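Local coordinates for methylated-DNA--protein-cysteine methyltransferase (Thermococcus kodakarensis, PDB 1MGT) that repairs O6-methylguanine and O4-methylthymine in DNA by transferring the methyl group irreversibly to one of its own cysteines, at residues F31-G34 against T35-R39; G73-D76 against N77-L81; D114-A118 against L119-P123. All coordinates share one frame; numbering follows the deposited sequence.

Interaction 1: F31-G34 against T35-R39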
# COMPACT_ATOMS: atom_id res chain seq x y z
N PHE A 31 4.57 12.85 -1.23
CA PHE A 31 5.53 13.64 -2.03
C PHE A 31 6.34 14.60 -1.19
O PHE A 31 7.16 15.36 -1.75
CB PHE A 31 4.75 14.41 -3.09
CG PHE A 31 4.00 13.53 -4.04
CD1 PHE A 31 2.65 13.74 -4.26
CD2 PHE A 31 4.67 12.54 -4.73
CE1 PHE A 31 1.97 12.93 -5.17
CE2 PHE A 31 4.00 11.73 -5.64
CZ PHE A 31 2.65 11.94 -5.85
N ASP A 32 6.15 14.60 0.13
CA ASP A 32 6.93 15.51 0.99
C ASP A 32 7.06 14.82 2.35
O ASP A 32 6.21 13.99 2.69
CB ASP A 32 6.32 16.88 1.07
CG ASP A 32 5.00 16.93 1.82
OD1 ASP A 32 3.95 16.85 1.15
OD2 ASP A 32 5.02 17.05 3.06
N ARG A 33 8.11 15.11 3.11
CA ARG A 33 8.31 14.42 4.39
C ARG A 33 7.27 14.69 5.44
O ARG A 33 6.92 13.79 6.22
CB ARG A 33 9.74 14.71 4.89
CG ARG A 33 10.13 13.90 6.11
CD ARG A 33 11.53 14.23 6.65
NE ARG A 33 12.00 13.15 7.53
CZ ARG A 33 11.62 12.95 8.78
NH1 ARG A 33 10.74 13.73 9.40
NH2 ARG A 33 12.13 11.91 9.45
N GLY A 34 6.72 15.90 5.50
CA GLY A 34 5.70 16.24 6.51
C GLY A 34 4.44 15.41 6.30
O GLY A 34 3.84 14.90 7.23
N THR A 35 4.02 15.29 5.03
CA THR A 35 2.82 14.50 4.73
C THR A 35 3.10 13.04 5.04
O THR A 35 2.23 12.35 5.59
CB THR A 35 2.40 14.70 3.26
OG1 THR A 35 2.08 16.12 3.13
CG2 THR A 35 1.14 13.90 2.96
N LEU A 36 4.29 12.58 4.73
CA LEU A 36 4.66 11.21 5.01
C LEU A 36 4.53 10.94 6.51
O LEU A 36 3.94 9.95 6.90
CB LEU A 36 6.12 10.89 4.62
CG LEU A 36 6.54 9.46 5.04
CD1 LEU A 36 5.88 8.46 4.08
CD2 LEU A 36 8.03 9.25 5.03
N MET A 37 5.07 11.87 7.33
CA MET A 37 4.98 11.64 8.79
C MET A 37 3.57 11.61 9.31
O MET A 37 3.23 10.83 10.24
CB MET A 37 5.91 12.62 9.50
CG MET A 37 7.39 12.31 9.23
SD MET A 37 7.91 10.63 9.57
CE MET A 37 7.33 10.43 11.25
N LYS A 38 2.66 12.41 8.78
CA LYS A 38 1.27 12.40 9.21
C LYS A 38 0.64 11.05 8.84
O LYS A 38 -0.13 10.49 9.63
CB LYS A 38 0.52 13.55 8.51
CG LYS A 38 -0.95 13.58 8.92
CD LYS A 38 -1.73 14.59 8.09
CE LYS A 38 -3.05 14.00 7.60
NZ LYS A 38 -3.95 13.61 8.72
N ARG A 39 0.95 10.53 7.66
CA ARG A 39 0.39 9.23 7.24
C ARG A 39 0.95 8.08 8.07
O ARG A 39 0.21 7.14 8.37
CB ARG A 39 0.65 8.97 5.74
CG ARG A 39 -0.15 10.00 4.92
CD ARG A 39 0.12 9.74 3.39
NE ARG A 39 -0.75 10.76 2.73
CZ ARG A 39 -0.61 11.16 1.47
NH1 ARG A 39 0.33 10.66 0.69
NH2 ARG A 39 -1.48 12.08 1.04

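Interaction 2: G73-D76 against N77-L81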
# COMPACT_ATOMS: atom_id res chain seq x y z
N GLY A 73 8.62 -1.11 -10.77
CA GLY A 73 8.51 -2.33 -11.51
C GLY A 73 9.71 -3.21 -11.61
O GLY A 73 9.74 -4.07 -12.50
N GLU A 74 10.72 -3.03 -10.76
CA GLU A 74 11.92 -3.85 -10.77
C GLU A 74 11.69 -5.17 -10.03
O GLU A 74 12.36 -6.18 -10.24
CB GLU A 74 13.08 -3.11 -10.08
CG GLU A 74 13.60 -1.93 -10.86
CD GLU A 74 14.49 -2.33 -12.04
OE1 GLU A 74 14.58 -1.54 -12.98
OE2 GLU A 74 15.09 -3.43 -12.02
N LEU A 75 10.73 -5.12 -9.11
CA LEU A 75 10.34 -6.27 -8.30
C LEU A 75 8.82 -6.42 -8.47
O LEU A 75 8.13 -5.39 -8.49
CB LEU A 75 10.68 -6.00 -6.84
CG LEU A 75 10.64 -7.11 -5.81
CD1 LEU A 75 11.52 -8.29 -6.19
CD2 LEU A 75 11.04 -6.59 -4.42
N ASP A 76 8.33 -7.64 -8.67
CA ASP A 76 6.86 -7.75 -8.85
C ASP A 76 6.18 -7.72 -7.49
O ASP A 76 6.77 -8.11 -6.49
CB ASP A 76 6.51 -9.01 -9.63
CG ASP A 76 6.69 -10.26 -8.82
OD1 ASP A 76 7.85 -10.56 -8.43
OD2 ASP A 76 5.68 -10.93 -8.53
N ASN A 77 4.93 -7.26 -7.44
CA ASN A 77 4.22 -7.19 -6.16
C ASN A 77 4.18 -8.46 -5.37
O ASN A 77 4.40 -8.50 -4.15
CB ASN A 77 2.78 -6.72 -6.41
CG ASN A 77 2.71 -5.40 -7.11
OD1 ASN A 77 2.82 -5.29 -8.34
ND2 ASN A 77 2.52 -4.32 -6.34
N ALA A 78 3.84 -9.59 -6.02
CA ALA A 78 3.74 -10.86 -5.33
C ALA A 78 5.01 -11.31 -4.66
O ALA A 78 4.95 -12.01 -3.64
CB ALA A 78 3.24 -11.94 -6.34
N SER A 79 6.18 -10.92 -5.17
CA SER A 79 7.42 -11.36 -4.50
C SER A 79 7.63 -10.66 -3.18
O SER A 79 8.45 -11.12 -2.38
CB SER A 79 8.63 -11.16 -5.41
OG SER A 79 8.80 -9.79 -5.69
N PHE A 80 6.89 -9.58 -2.90
CA PHE A 80 7.04 -8.87 -1.63
C PHE A 80 6.13 -9.44 -0.55
O PHE A 80 6.31 -9.12 0.63
CB PHE A 80 6.72 -7.38 -1.81
CG PHE A 80 7.30 -6.46 -0.76
CD1 PHE A 80 8.52 -5.84 -0.96
CD2 PHE A 80 6.62 -6.21 0.42
CE1 PHE A 80 9.05 -5.00 0.01
CE2 PHE A 80 7.13 -5.36 1.39
CZ PHE A 80 8.36 -4.76 1.18
N LEU A 81 5.16 -10.30 -0.91
CA LEU A 81 4.25 -10.86 0.08
C LEU A 81 4.95 -11.50 1.28
O LEU A 81 4.48 -11.34 2.40
CB LEU A 81 3.34 -11.91 -0.55
CG LEU A 81 1.88 -11.71 -0.82
CD1 LEU A 81 1.34 -10.31 -0.78
CD2 LEU A 81 1.48 -12.39 -2.16
O HOH W 1 3.24 -9.75 -8.71

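Interaction 3: D114-A118 against L119-P123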
# COMPACT_ATOMS: atom_id res chain seq x y z
N ASP A 114 -15.99 -5.62 -9.78
CA ASP A 114 -15.45 -6.85 -10.34
C ASP A 114 -14.60 -7.59 -9.31
O ASP A 114 -14.59 -8.81 -9.25
CB ASP A 114 -14.61 -6.56 -11.60
CG ASP A 114 -15.53 -6.09 -12.74
OD1 ASP A 114 -16.76 -6.25 -12.64
OD2 ASP A 114 -14.99 -5.57 -13.72
N LEU A 115 -13.91 -6.80 -8.46
CA LEU A 115 -13.08 -7.46 -7.42
C LEU A 115 -13.99 -8.16 -6.42
O LEU A 115 -13.73 -9.31 -6.01
CB LEU A 115 -12.19 -6.41 -6.75
CG LEU A 115 -11.32 -6.89 -5.58
CD1 LEU A 115 -10.40 -8.01 -6.00
CD2 LEU A 115 -10.47 -5.70 -5.08
N ALA A 116 -15.10 -7.51 -6.06
CA ALA A 116 -16.06 -8.08 -5.14
C ALA A 116 -16.67 -9.35 -5.73
O ALA A 116 -16.82 -10.37 -5.04
CB ALA A 116 -17.16 -7.10 -4.81
N LYS A 117 -17.02 -9.30 -7.02
CA LYS A 117 -17.62 -10.49 -7.64
C LYS A 117 -16.66 -11.65 -7.65
O LYS A 117 -17.07 -12.81 -7.41
CB LYS A 117 -18.07 -10.14 -9.09
CG LYS A 117 -19.45 -9.54 -9.08
CD LYS A 117 -19.73 -8.64 -10.28
CE LYS A 117 -21.09 -7.97 -10.08
NZ LYS A 117 -20.97 -6.49 -10.24
N ALA A 118 -15.37 -11.40 -7.87
CA ALA A 118 -14.38 -12.45 -7.91
C ALA A 118 -14.20 -13.14 -6.56
O ALA A 118 -13.86 -14.32 -6.53
CB ALA A 118 -13.02 -11.91 -8.36
N LEU A 119 -14.46 -12.41 -5.49
CA LEU A 119 -14.27 -12.97 -4.14
C LEU A 119 -15.56 -13.28 -3.43
O LEU A 119 -15.57 -13.50 -2.21
CB LEU A 119 -13.49 -11.88 -3.39
CG LEU A 119 -11.97 -11.97 -3.27
CD1 LEU A 119 -11.30 -12.96 -4.17
CD2 LEU A 119 -11.36 -10.58 -3.39
N ASN A 120 -16.70 -13.26 -4.14
CA ASN A 120 -18.00 -13.53 -3.53
C ASN A 120 -18.30 -12.61 -2.37
O ASN A 120 -18.84 -13.04 -1.34
CB ASN A 120 -18.08 -15.00 -3.02
CG ASN A 120 -18.02 -15.96 -4.20
OD1 ASN A 120 -18.63 -15.70 -5.24
ND2 ASN A 120 -17.27 -17.02 -4.03
N THR A 121 -17.94 -11.34 -2.51
CA THR A 121 -18.22 -10.41 -1.40
C THR A 121 -18.89 -9.18 -1.94
O THR A 121 -19.34 -9.18 -3.11
CB THR A 121 -16.89 -10.12 -0.65
OG1 THR A 121 -17.16 -9.30 0.50
CG2 THR A 121 -15.89 -9.44 -1.57
N SER A 122 -19.02 -8.13 -1.15
CA SER A 122 -19.66 -6.91 -1.61
C SER A 122 -18.64 -5.82 -1.88
O SER A 122 -17.54 -5.78 -1.30
CB SER A 122 -20.64 -6.42 -0.54
OG SER A 122 -19.97 -5.91 0.59
N PRO A 123 -18.97 -4.92 -2.79
CA PRO A 123 -18.11 -3.81 -3.15
C PRO A 123 -17.82 -2.96 -1.90
O PRO A 123 -16.73 -2.41 -1.80
CB PRO A 123 -18.93 -3.00 -4.17
CG PRO A 123 -20.01 -3.91 -4.62
CD PRO A 123 -20.24 -4.94 -3.57
O HOH W 2 -19.95 -13.32 -6.73

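Interaction 1: F31-G34 against T35-R39
Asp32 and Arg33 open helix 33-49, and Leu36 N donates to Asp32 O (3.1 Å) while Met37 N donates to Arg33 O (2.9 Å), the first i to i+4 bonds of the helix. Lys38 N reaches back to Gly34 O in the same way. The Asp32 carboxylate crosses the Thr35 side chain at about a right angle. Its CG sits between the backbone N and the carbonyl carbon (chi1 69°), which turns both oxygens toward Thr35. OD2 accepts from Thr35 N (2.8 Å), which comes from above the carboxylate plane. OD1 takes the Thr35 hydroxyl, OG1, on its syn side, also at 2.8 Å. Two bonds thus fix the rotation of the carboxylate. This is an N-cap: Asp32 takes up a backbone N-H that has no helical carbonyl ahead of it, and its negative charge probably suits the positive end of the helix dipole. Next to the cap, Arg33 and Met37 run side by side. Met37 CG lies 3.6 Å from Arg33 NH1, and Met37 SD sits over one face of the guanidinium. Thr35 CG2 lies over the centre of the Arg39 guanidinium, 3.5 Å above its plane. Arg39 NH1 makes a salt bridge to Glu159 of helix 157-166 and a hydrogen bond to Phe29 O. Lys38 NZ pairs with Asp42 one turn along.

Interaction 2: G73-D76 against N77-L81
Asp76 folds its side chain over the start of 77-81, toward Ser79. Its CB lies 3.2 Å from Asn77 N. From there CG is placed between the backbone N and the carbonyl carbon (chi1 73°), which directs the carboxylate forward to the next turn. OD1 meets the Ser79 hydroxyl, with OG 3.0 Å away. Ser79 OG is also 2.8 Å from Asp76 O, and its single proton can serve either oxygen. OD2 faces the backbone beyond: it accepts a weak bond from Ser79 N and receives a water proton at 2.7 Å. The same water accepts from Ala78 N (2.8 Å), so it bridges the carboxylate to the backbone. Ser79 N also donates to Asp76 O at 3.2 Å, arriving well above the carbonyl plane. The carbonyl and the carboxylate of Asp76 thus both face Ser79. Leu75 CD1 lies close to Ser79 OG, at 3.1 Å. Leu75 CD2 makes an apolar contact at the edge of the Phe80 ring, 4.3 Å from Phe80 CD1. Residues 77-81 have helical backbone angles, with i to i+3 bonds such as Phe80 N to Asn77 O. The turn sets Asn77 facing the other way, where its amide donates to Val138 O and accepts from Arg143. Its side chain also touches Pro140. Pro140 and Arg143 belong to the PCHR motif of the MGMT family, which carries the probable methyl acceptor Cys141.

Interaction 3: D114-A118 against L119-P123
Ala116 and Thr121 meet on the close-packed side of this turn. Thr121 N donates to Ala116 O at 2.9 Å, nearly straight (174°). Ala116 CB lies against the returning backbone, 3.5 Å from both Thr121 O and Pro123 N, with Pro123 CD a little farther off. Leu115 and Leu119 point the same way, and Leu115 CD1 touches Leu119 CD2 at 3.8 Å. Trp99 of helix 91-103 packs on both. With an alanine in place of Leu119, Leu115 CD1 is likely to lose this neighbour and a gap to open beside Trp99. Leu119 N is shared weakly between Leu115 O and Ala116 O.

The other side is looser and wet. Asn120 N makes a long, weak bond to Lys117 O (3.3 Å). A water donates to Lys117 O and to Asn120 OD1, at 3.0 and 3.1 Å, while the Lys117 side chain starts off away from the turn. Asn120 has positive phi (57°) and is the C-prime residue of a Schellman motif that ends helix 112-118. Ser122 OG then caps helix 123-131 through Ala125 N, giving the turn of the helix-turn-helix in the DNA-binding domain.

How the interactions relate
The three contacts follow one another along the chain and do not touch. Interactions 1 and 2 belong to the N-terminal family region, and interaction 3 to the DNA-binding region. Interactions 1 and 3 lie on opposite sides of the chain's centre, with their own centres 32 Å apart. Interaction 2 is 24 Å from each, centre to centre. Interaction 1 is away from the active site. The other two approach the inferred nucleophile Cys141: the side chain of Asn77 is about 9 Å from the Cys141 side chain, and that of Leu115 about 8 Å. At interaction 3 a sulfate, probably from the crystallisation liquor, lies about 5 Å from the Pro123 side chain.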